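Local coordinates for protein pyruvate kinase (Pseudomonas aeruginosa, PDB 6QXL) that probably catalyses the last step of glycolysis, turning phosphoenolpyruvate and ADP into pyruvate and ATP, and binds glucose 6-phosphate in its C-terminal alpha/beta domain, at residues 381-386 against 403-408; 422-427 against 442-447; 362-367 against 390-395. One frame throughout, in Å; residues are numbered along the deposited sequence.

Interaction 1. Residues 381-386 against 403-408; sequences ICLTES and YAYSPH. With G6P (6-O-phosphono-alpha-D-glucopyranose), chain M.
Tyr405, the residue with the most area buried by the contact, lies with one ring face under Ile381. The CG2 methyl of Ile381 stands 3.7 Å from the ring centroid of Tyr405 and 13° off the ring normal, a CH-pi contact centred on the face. The first torsion of Ile381 explains it: CG1 is beside the backbone N and CG2 trans to it, which stands CG2 over the ring centre while CG1 runs on toward the CE1 and OH end. Leu383 adds its CD2, 3.5 Å from Tyr405 CB, at the root of the same ring. The far end is polar and buried, and Tyr405 OH is satisfied by Ala440 O of helix 436-446.

Beneath these side chains the strands pair in parallel. Cys382 N donates to Tyr403 O, Tyr405 N to Cys382 O, and Thr384 N to Tyr405 O, the last nearly straight at 177°. At the end of strand 402-406, Ser406 OG donates to Thr384 O, just past the other strand, at 2.9 Å.

The Glu385 chain bends at chi2, bringing OE2 to 3.1 Å from His408 NE2; the bond is weak, its N-H...O angle only 135°. The backbone of the same turn faces the ligand: Glu385 N donates to G6P O6 at 3.1 Å, and Ser386 binds G6P O1P through both N (2.8 Å) and OG (2.7 Å).

Strands 377-383 and 402-406 flank helix 388-394 in sequence, a parallel beta-alpha-beta unit of the pyruvate kinase C-terminal domain. Its strand-end turn, Leu383 to Ser386, forms part of the G6P pocket, consistent with an allosteric regulator site.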
loop_
_atom_site.group_PDB
_atom_site.type_symbol
_atom_site.label_atom_id
_atom_site.label_comp_id
_atom_site.label_asym_id
_atom_site.label_seq_id
_atom_site.Cartn_x
_atom_site.Cartn_y
_atom_site.Cartn_z
ATOM N N ILE A 381 24.561 -14.438 -13.551
ATOM C CA ILE A 381 25.697 -15.341 -13.451
ATOM C C ILE A 381 26.168 -15.247 -12.016
ATOM O O ILE A 381 26.790 -14.268 -11.614
ATOM C CB ILE A 381 26.796 -14.940 -14.443
ATOM C CG1 ILE A 381 26.287 -15.152 -15.868
ATOM C CG2 ILE A 381 28.073 -15.748 -14.225
ATOM C CD1 ILE A 381 27.256 -14.668 -16.939
ATOM N N CYS A 382 25.873 -16.274 -11.240
ATOM C CA CYS A 382 26.242 -16.283 -9.840
ATOM C C CYS A 382 27.358 -17.302 -9.631
ATOM O O CYS A 382 27.116 -18.506 -9.619
ATOM C CB CYS A 382 25.024 -16.596 -8.990
ATOM S SG CYS A 382 25.431 -16.643 -7.245
ATOM N N LEU A 383 28.583 -16.814 -9.477
ATOM C CA LEU A 383 29.710 -17.678 -9.173
ATOM C C LEU A 383 29.597 -18.057 -7.721
ATOM O O LEU A 383 29.670 -17.197 -6.855
ATOM C CB LEU A 383 31.046 -16.989 -9.438
ATOM C CG LEU A 383 31.272 -16.337 -10.788
ATOM C CD1 LEU A 383 32.768 -16.003 -10.903
ATOM C CD2 LEU A 383 30.799 -17.176 -11.961
ATOM N N THR A 384 29.430 -19.347 -7.455
ATOM C CA THR A 384 29.188 -19.808 -6.105
ATOM C C THR A 384 29.946 -21.089 -5.821
ATOM O O THR A 384 30.091 -21.947 -6.682
ATOM C CB THR A 384 27.669 -20.007 -5.841
ATOM O OG1 THR A 384 27.457 -20.504 -4.499
ATOM C CG2 THR A 384 27.046 -20.951 -6.878
ATOM N N GLU A 385 30.368 -21.218 -4.575
ATOM C CA GLU A 385 31.104 -22.364 -4.098
ATOM C C GLU A 385 30.130 -23.426 -3.588
ATOM O O GLU A 385 30.181 -24.570 -4.036
ATOM C CB GLU A 385 32.111 -21.940 -3.022
ATOM C CG GLU A 385 33.362 -22.773 -2.865
ATOM C CD GLU A 385 34.342 -22.716 -4.083
ATOM O OE1 GLU A 385 34.083 -22.073 -5.118
ATOM O OE2 GLU A 385 35.394 -23.374 -4.040
ATOM N N SER A 386 29.246 -23.039 -2.677
ATOM C CA SER A 386 28.339 -23.960 -2.015
ATOM C C SER A 386 26.881 -23.841 -2.427
ATOM O O SER A 386 26.048 -24.608 -1.957
ATOM C CB SER A 386 28.434 -23.777 -0.503
ATOM O OG SER A 386 27.727 -22.619 -0.085
ATOM N N TYR A 403 21.686 -18.494 -12.794
ATOM C CA TYR A 403 22.648 -19.559 -13.111
ATOM C C TYR A 403 23.678 -19.707 -12.016
ATOM O O TYR A 403 24.398 -18.765 -11.733
ATOM C CB TYR A 403 23.299 -19.265 -14.430
ATOM C CG TYR A 403 22.322 -19.324 -15.565
ATOM C CD1 TYR A 403 21.946 -20.539 -16.119
ATOM C CD2 TYR A 403 21.755 -18.173 -16.081
ATOM C CE1 TYR A 403 21.033 -20.596 -17.165
ATOM C CE2 TYR A 403 20.857 -18.241 -17.146
ATOM C CZ TYR A 403 20.509 -19.456 -17.662
ATOM O OH TYR A 403 19.625 -19.505 -18.685
ATOM N N ALA A 404 23.716 -20.877 -11.384
ATOM C CA ALA A 404 24.716 -21.190 -10.364
ATOM C C ALA A 404 25.951 -21.807 -11.053
ATOM O O ALA A 404 25.911 -22.962 -11.514
ATOM C CB ALA A 404 24.136 -22.149 -9.335
ATOM N N TYR A 405 27.013 -21.005 -11.142
ATOM C CA TYR A 405 28.308 -21.424 -11.665
ATOM C C TYR A 405 29.127 -22.006 -10.522
ATOM O O TYR A 405 29.472 -21.299 -9.562
ATOM C CB TYR A 405 29.047 -20.244 -12.287
ATOM C CG TYR A 405 28.540 -19.804 -13.655
ATOM C CD1 TYR A 405 27.220 -19.444 -13.861
ATOM C CD2 TYR A 405 29.398 -19.700 -14.720
ATOM C CE1 TYR A 405 26.780 -19.023 -15.117
ATOM C CE2 TYR A 405 28.953 -19.297 -15.982
ATOM C CZ TYR A 405 27.649 -18.949 -16.162
ATOM O OH TYR A 405 27.211 -18.531 -17.401
ATOM N N SER A 406 29.429 -23.294 -10.604
ATOM C CA SER A 406 30.207 -23.932 -9.567
ATOM C C SER A 406 31.070 -25.034 -10.158
ATOM O O SER A 406 30.711 -25.653 -11.161
ATOM C CB SER A 406 29.301 -24.493 -8.485
ATOM O OG SER A 406 30.030 -24.783 -7.306
ATOM N N PRO A 407 32.238 -25.257 -9.567
ATOM C CA PRO A 407 33.049 -26.377 -10.001
ATOM C C PRO A 407 32.650 -27.686 -9.313
ATOM O O PRO A 407 32.880 -28.745 -9.870
ATOM C CB PRO A 407 34.450 -25.945 -9.591
ATOM C CG PRO A 407 34.235 -25.122 -8.351
ATOM C CD PRO A 407 32.942 -24.411 -8.582
ATOM N N HIS A 408 32.029 -27.605 -8.140
ATOM C CA HIS A 408 31.762 -28.771 -7.316
ATOM C C HIS A 408 30.485 -29.509 -7.717
ATOM O O HIS A 408 29.496 -28.897 -8.074
ATOM C CB HIS A 408 31.685 -28.407 -5.850
ATOM C CG HIS A 408 32.844 -27.587 -5.367
ATOM N ND1 HIS A 408 34.097 -27.649 -5.935
ATOM C CD2 HIS A 408 32.922 -26.668 -4.379
ATOM C CE1 HIS A 408 34.897 -26.809 -5.314
ATOM N NE2 HIS A 408 34.208 -26.193 -4.377
HETATM C C1 G6P M . 32.401 -16.977 -5.506
HETATM C C2 G6P M . 33.860 -17.316 -5.279
HETATM C C3 G6P M . 34.158 -16.680 -3.927
HETATM C C4 G6P M . 32.990 -16.651 -2.959
HETATM C C5 G6P M . 32.166 -17.879 -3.312
HETATM C C6 G6P M . 31.095 -18.113 -2.262
HETATM O O1 G6P M . 32.239 -17.207 -6.898
HETATM O O2 G6P M . 34.137 -18.738 -5.359
HETATM O O3 G6P M . 34.399 -15.350 -4.309
HETATM O O4 G6P M . 33.437 -16.564 -1.581
HETATM O O5 G6P M . 31.594 -17.748 -4.612
HETATM O O6 G6P M . 29.917 -18.733 -2.744
HETATM P P G6P M . 28.736 -19.195 -1.694
HETATM O O1P G6P M . 29.016 -20.630 -1.316
HETATM O O2P G6P M . 27.726 -18.925 -2.786
HETATM O O3P G6P M . 28.719 -18.450 -0.336
#

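Interaction 2. Residues 422-427 against 442-447; sequences ETIPFD and DELLKR
Ile424 and Arg447 meet by an aliphatic group over a flat cation. The CD1 methyl of Ile424 sits over the centre of the guanidinium, 3.3 Å above its plane, with Arg447 CZ 3.4 Å from it. The Arg447 chain is extended from CG to NE (chi2 173°, chi3 167°), which carries the planar group toward the strand. Pro425 CD lies 4.1 Å from Arg447 NH2.

The remaining apolar contacts are looser. Ile424 and Glu443 run past each other in opposite directions, Ile424 CG2 within 3.9 Å of Glu443 CB, and Phe426 CD2 is 4.1 Å from Glu443 CG. Ile424 CD1 also touches Leu444 CD2, at 4.4 Å, on the buried side.

Polar bonds lie within 442-447. Arg447 NH1 is gripped twice by Glu443, at 2.8 Å from O and at 3.0 Å from OE1, the latter a salt bridge. Both acceptors lie close to the guanidinium plane, which is consistent with the orientation that turns one face to Ile424. A long salt bridge from Lys446 NZ to Glu443 OE2 extends the network.

The chemistry implies that the charges are paired within 442-447, while strand 421-425 meets them through hydrocarbon.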
loop_
_atom_site.group_PDB
_atom_site.type_symbol
_atom_site.label_atom_id
_atom_site.label_comp_id
_atom_site.label_asym_id
_atom_site.label_seq_id
_atom_site.Cartn_x
_atom_site.Cartn_y
_atom_site.Cartn_z
ATOM N N GLU A 422 19.504 -22.713 -12.513
ATOM C CA GLU A 422 20.096 -23.742 -13.358
ATOM C C GLU A 422 21.583 -23.849 -13.055
ATOM O O GLU A 422 22.237 -22.859 -12.728
ATOM C CB GLU A 422 19.883 -23.423 -14.838
ATOM C CG GLU A 422 18.431 -23.542 -15.324
ATOM C CD GLU A 422 18.099 -22.812 -16.632
ATOM O OE1 GLU A 422 18.693 -23.232 -17.646
ATOM O OE2 GLU A 422 17.207 -21.910 -16.643
ATOM N N THR A 423 22.123 -25.055 -13.151
ATOM C CA THR A 423 23.549 -25.263 -12.928
ATOM C C THR A 423 24.334 -25.062 -14.218
ATOM O O THR A 423 23.940 -25.548 -15.290
ATOM C CB THR A 423 23.828 -26.677 -12.463
ATOM O OG1 THR A 423 23.067 -26.948 -11.291
ATOM C CG2 THR A 423 25.257 -26.825 -12.114
ATOM N N ILE A 424 25.447 -24.345 -14.093
ATOM C CA ILE A 424 26.444 -24.255 -15.149
ATOM C C ILE A 424 27.791 -24.661 -14.541
ATOM O O ILE A 424 28.357 -23.905 -13.753
ATOM C CB ILE A 424 26.576 -22.833 -15.707
ATOM C CG1 ILE A 424 25.246 -22.329 -16.295
ATOM C CG2 ILE A 424 27.682 -22.796 -16.741
ATOM C CD1 ILE A 424 24.866 -22.887 -17.628
ATOM N N PRO A 425 28.326 -25.842 -14.914
ATOM C CA PRO A 425 29.625 -26.237 -14.341
ATOM C C PRO A 425 30.726 -25.297 -14.855
ATOM O O PRO A 425 30.736 -24.945 -16.065
ATOM C CB PRO A 425 29.833 -27.667 -14.837
ATOM C CG PRO A 425 28.534 -28.078 -15.426
ATOM C CD PRO A 425 27.860 -26.817 -15.907
ATOM N N PHE A 426 31.579 -24.861 -13.933
ATOM C CA PHE A 426 32.502 -23.772 -14.196
ATOM C C PHE A 426 33.495 -23.668 -13.058
ATOM O O PHE A 426 33.117 -23.783 -11.879
ATOM C CB PHE A 426 31.715 -22.475 -14.352
ATOM C CG PHE A 426 32.515 -21.297 -14.824
ATOM C CD1 PHE A 426 33.066 -20.440 -13.895
ATOM C CD2 PHE A 426 32.620 -20.992 -16.199
ATOM C CE1 PHE A 426 33.780 -19.313 -14.311
ATOM C CE2 PHE A 426 33.295 -19.868 -16.608
ATOM C CZ PHE A 426 33.856 -19.011 -15.681
ATOM N N ASP A 427 34.770 -23.497 -13.423
ATOM C CA ASP A 427 35.857 -23.378 -12.456
ATOM C C ASP A 427 36.629 -22.094 -12.706
ATOM O O ASP A 427 37.566 -22.087 -13.504
ATOM C CB ASP A 427 36.816 -24.572 -12.503
ATOM C CG ASP A 427 37.755 -24.606 -11.296
ATOM O OD1 ASP A 427 37.701 -23.660 -10.461
ATOM O OD2 ASP A 427 38.536 -25.580 -11.179
ATOM N N ASP A 442 30.459 -16.706 -22.097
ATOM C CA ASP A 442 30.531 -17.667 -23.210
ATOM C C ASP A 442 29.610 -18.862 -22.986
ATOM O O ASP A 442 28.883 -19.273 -23.898
ATOM C CB ASP A 442 31.975 -18.135 -23.471
ATOM C CG ASP A 442 32.796 -17.121 -24.269
ATOM O OD1 ASP A 442 32.215 -16.341 -25.052
ATOM O OD2 ASP A 442 34.034 -17.078 -24.083
ATOM N N GLU A 443 29.616 -19.379 -21.758
ATOM C CA GLU A 443 28.747 -20.492 -21.386
ATOM C C GLU A 443 27.265 -20.216 -21.685
ATOM O O GLU A 443 26.541 -21.115 -22.097
ATOM C CB GLU A 443 28.933 -20.829 -19.907
ATOM C CG GLU A 443 30.315 -21.376 -19.554
ATOM C CD GLU A 443 30.557 -22.787 -20.070
ATOM O OE1 GLU A 443 29.743 -23.634 -19.757
ATOM O OE2 GLU A 443 31.545 -23.032 -20.780
ATOM N N LEU A 444 26.814 -18.984 -21.503
ATOM C CA LEU A 444 25.435 -18.650 -21.844
ATOM C C LEU A 444 25.238 -18.428 -23.331
ATOM O O LEU A 444 24.177 -18.730 -23.868
ATOM C CB LEU A 444 24.955 -17.421 -21.057
ATOM C CG LEU A 444 24.977 -17.493 -19.533
ATOM C CD1 LEU A 444 24.361 -16.218 -18.991
ATOM C CD2 LEU A 444 24.222 -18.712 -19.002
ATOM N N LEU A 445 26.238 -17.883 -24.001
ATOM C CA LEU A 445 26.175 -17.742 -25.464
ATOM C C LEU A 445 26.116 -19.104 -26.160
ATOM O O LEU A 445 25.318 -19.268 -27.095
ATOM C CB LEU A 445 27.369 -16.952 -25.973
ATOM C CG LEU A 445 27.285 -15.441 -25.755
ATOM C CD1 LEU A 445 28.722 -14.886 -25.722
ATOM C CD2 LEU A 445 26.393 -14.765 -26.823
ATOM N N LYS A 446 26.920 -20.068 -25.687
ATOM C CA LYS A 446 26.853 -21.453 -26.194
ATOM C C LYS A 446 25.417 -21.978 -26.162
ATOM O O LYS A 446 24.941 -22.547 -27.133
ATOM C CB LYS A 446 27.723 -22.408 -25.362
ATOM C CG LYS A 446 29.202 -22.368 -25.619
ATOM C CD LYS A 446 29.936 -23.277 -24.627
ATOM C CE LYS A 446 31.429 -23.144 -24.844
ATOM N NZ LYS A 446 32.273 -24.275 -24.307
ATOM N N ARG A 447 24.729 -21.743 -25.052
ATOM C CA ARG A 447 23.409 -22.315 -24.836
ATOM C C ARG A 447 22.297 -21.482 -25.432
ATOM O O ARG A 447 21.141 -21.871 -25.353
ATOM C CB ARG A 447 23.187 -22.533 -23.344
ATOM C CG ARG A 447 24.225 -23.460 -22.707
ATOM C CD ARG A 447 24.045 -23.491 -21.216
ATOM N NE ARG A 447 24.771 -24.546 -20.528
ATOM C CZ ARG A 447 26.076 -24.547 -20.276
ATOM N NH1 ARG A 447 26.867 -23.560 -20.697
ATOM N NH2 ARG A 447 26.602 -25.555 -19.569
#

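Interaction 3. Residues 362-367 against 390-395; sequences SIALAS and PLIMSR
Ala364 meets Ile392 and Met393 where the two helices come closest, and the direct contact between them is apolar. Ala364 CB lies 3.5 Å from Ile392 CG2 and 3.7 Å from Met393 CG. The short segments approach to 8.3 Å between axes at an angle of 41°, a spacing allowed by the small methyl of Ala364, whose CA is 5.0 Å from the CA of Met393.

Ile392 uses its CG2 branch for both partners. Its CG1 stands beside the backbone N (chi1 -56°) and leads elsewhere with CD1, leaving CG2 on the far side from N and facing Ala364. The same CG2 touches the CD2 branch of Leu365 at 4.2 Å, the two side chains crossing at a slant. Met393 runs past Ala364 with its chain extended beyond CG (chi2 -178°), which places its CE methyl alongside Ser367, 4.1 Å from Ser367 OG. The Met393 side chain also packs on Thr459 and Ile402 of the sheet.

None of the hydrogen bonds links the two segments; most are made within each. Ser367 OG donates to Ile363 O at 2.7 Å, and Ser367 N binds the same carbonyl from the opposite face of its plane; the buried hydroxyl is thus satisfied one turn back, and its neighbour Met393 CE meets it only by van der Waals contact. In 390-395, Arg395 folds back through NE to Leu391 O and through NH2 to Ser394 OG, and NH2 also reaches outside to a salt bridge with Asp311.

On another side of helix 359-373, Leu365 and Ala366 pack on Tyr369 and Thr370 of a second subunit. Between the two helices themselves, then, the direct contact rests on apolar packing of a small Ala364 against Ile392 and Met393, with the one hydroxyl at its border, that of Ser367, bonded within its own helix.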
loop_
_atom_site.group_PDB
_atom_site.type_symbol
_atom_site.label_atom_id
_atom_site.label_comp_id
_atom_site.label_asym_id
_atom_site.label_seq_id
_atom_site.Cartn_x
_atom_site.Cartn_y
_atom_site.Cartn_z
ATOM N N SER A 362 23.205 -9.390 1.090
ATOM C CA SER A 362 22.951 -8.084 0.476
ATOM C C SER A 362 23.186 -8.035 -1.021
ATOM O O SER A 362 22.400 -7.414 -1.743
ATOM C CB SER A 362 23.772 -6.989 1.152
ATOM O OG SER A 362 23.213 -6.712 2.424
ATOM N N ILE A 363 24.237 -8.690 -1.483
ATOM C CA ILE A 363 24.522 -8.708 -2.907
ATOM C C ILE A 363 23.476 -9.524 -3.647
ATOM O O ILE A 363 23.068 -9.162 -4.759
ATOM C CB ILE A 363 25.930 -9.289 -3.207
ATOM C CG1 ILE A 363 27.032 -8.440 -2.565
ATOM C CG2 ILE A 363 26.170 -9.382 -4.709
ATOM C CD1 ILE A 363 27.274 -7.120 -3.282
ATOM N N ALA A 364 23.046 -10.629 -3.048
ATOM C CA ALA A 364 21.984 -11.425 -3.666
ATOM C C ALA A 364 20.715 -10.591 -3.819
ATOM O O ALA A 364 20.168 -10.467 -4.927
ATOM C CB ALA A 364 21.697 -12.669 -2.855
ATOM N N LEU A 365 20.290 -9.965 -2.723
ATOM C CA LEU A 365 19.075 -9.154 -2.768
ATOM C C LEU A 365 19.211 -7.994 -3.736
ATOM O O LEU A 365 18.284 -7.705 -4.496
ATOM C CB LEU A 365 18.696 -8.671 -1.386
ATOM C CG LEU A 365 18.350 -9.852 -0.468
ATOM C CD1 LEU A 365 18.072 -9.441 0.947
ATOM C CD2 LEU A 365 17.163 -10.657 -1.018
ATOM N N ALA A 366 20.388 -7.364 -3.748
ATOM C CA ALA A 366 20.612 -6.232 -4.627
ATOM C C ALA A 366 20.547 -6.627 -6.093
ATOM O O ALA A 366 20.113 -5.837 -6.935
ATOM C CB ALA A 366 21.946 -5.586 -4.308
ATOM N N SER A 367 20.963 -7.853 -6.399
ATOM C CA SER A 367 20.918 -8.348 -7.768
ATOM C C SER A 367 19.496 -8.613 -8.210
ATOM O O SER A 367 19.124 -8.290 -9.345
ATOM C CB SER A 367 21.742 -9.630 -7.912
ATOM O OG SER A 367 23.065 -9.446 -7.462
ATOM N N PRO A 390 23.009 -18.219 -4.642
ATOM C CA PRO A 390 21.779 -18.366 -5.446
ATOM C C PRO A 390 20.578 -18.899 -4.637
ATOM O O PRO A 390 19.450 -18.715 -5.050
ATOM C CB PRO A 390 22.185 -19.317 -6.573
ATOM C CG PRO A 390 23.275 -20.123 -5.974
ATOM C CD PRO A 390 24.033 -19.193 -5.054
ATOM N N LEU A 391 20.810 -19.508 -3.481
ATOM C CA LEU A 391 19.711 -19.787 -2.580
ATOM C C LEU A 391 18.991 -18.503 -2.190
ATOM O O LEU A 391 17.765 -18.431 -2.269
ATOM C CB LEU A 391 20.206 -20.514 -1.336
ATOM C CG LEU A 391 19.171 -20.720 -0.219
ATOM C CD1 LEU A 391 18.058 -21.618 -0.667
ATOM C CD2 LEU A 391 19.807 -21.305 1.006
ATOM N N ILE A 392 19.747 -17.482 -1.793
ATOM C CA ILE A 392 19.173 -16.212 -1.379
ATOM C C ILE A 392 18.517 -15.532 -2.581
ATOM O O ILE A 392 17.375 -15.086 -2.502
ATOM C CB ILE A 392 20.214 -15.298 -0.768
ATOM C CG1 ILE A 392 20.936 -15.964 0.413
ATOM C CG2 ILE A 392 19.590 -13.981 -0.321
ATOM C CD1 ILE A 392 20.059 -16.489 1.513
ATOM N N MET A 393 19.195 -15.495 -3.710
ATOM C CA MET A 393 18.598 -14.872 -4.887
ATOM C C MET A 393 17.209 -15.452 -5.170
ATOM O O MET A 393 16.268 -14.710 -5.447
ATOM C CB MET A 393 19.479 -15.033 -6.120
ATOM C CG MET A 393 20.823 -14.325 -6.035
ATOM S SD MET A 393 21.736 -14.555 -7.559
ATOM C CE MET A 393 23.149 -13.514 -7.260
ATOM N N SER A 394 17.077 -16.770 -5.048
ATOM C CA SER A 394 15.864 -17.449 -5.472
ATOM C C SER A 394 14.720 -17.367 -4.454
ATOM O O SER A 394 13.615 -17.791 -4.757
ATOM C CB SER A 394 16.187 -18.897 -5.824
ATOM O OG SER A 394 16.712 -19.583 -4.716
ATOM N N ARG A 395 14.980 -16.806 -3.270
ATOM C CA ARG A 395 13.899 -16.450 -2.352
ATOM C C ARG A 395 13.063 -15.262 -2.822
ATOM O O ARG A 395 12.011 -15.024 -2.288
ATOM C CB ARG A 395 14.420 -16.111 -0.961
ATOM C CG ARG A 395 15.298 -17.131 -0.264
ATOM C CD ARG A 395 14.732 -18.518 -0.242
ATOM N NE ARG A 395 14.930 -19.176 -1.533
ATOM C CZ ARG A 395 14.286 -20.261 -1.925
ATOM N NH1 ARG A 395 13.377 -20.834 -1.135
ATOM N NH2 ARG A 395 14.531 -20.745 -3.131
#

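Overall arrangement
All three contacts belong to the C-terminal alpha/beta domain, and their chemistry follows the elements they join. Interaction 1 is buried and pairs two strands by backbone hydrogen bonds, with the ligand turn at their ends. Interaction 2, only partly buried, sets the edge strand against a helix: 402-406 and 421-425 are neighbours in one sheet, and Tyr405 OH packs on Leu444 CG at 3.3 Å. It relies on hydrocarbon against a paired arginine. Interaction 3, helix against helix, is buried and apolar, on the sheet face of Cys382, whose SG lies 3.6 Å from Pro390 CD; the helix of interaction 2 lies on the face of Ile381 and Tyr405. Interactions 2 and 3 do not touch, their centres being about 19 Å apart.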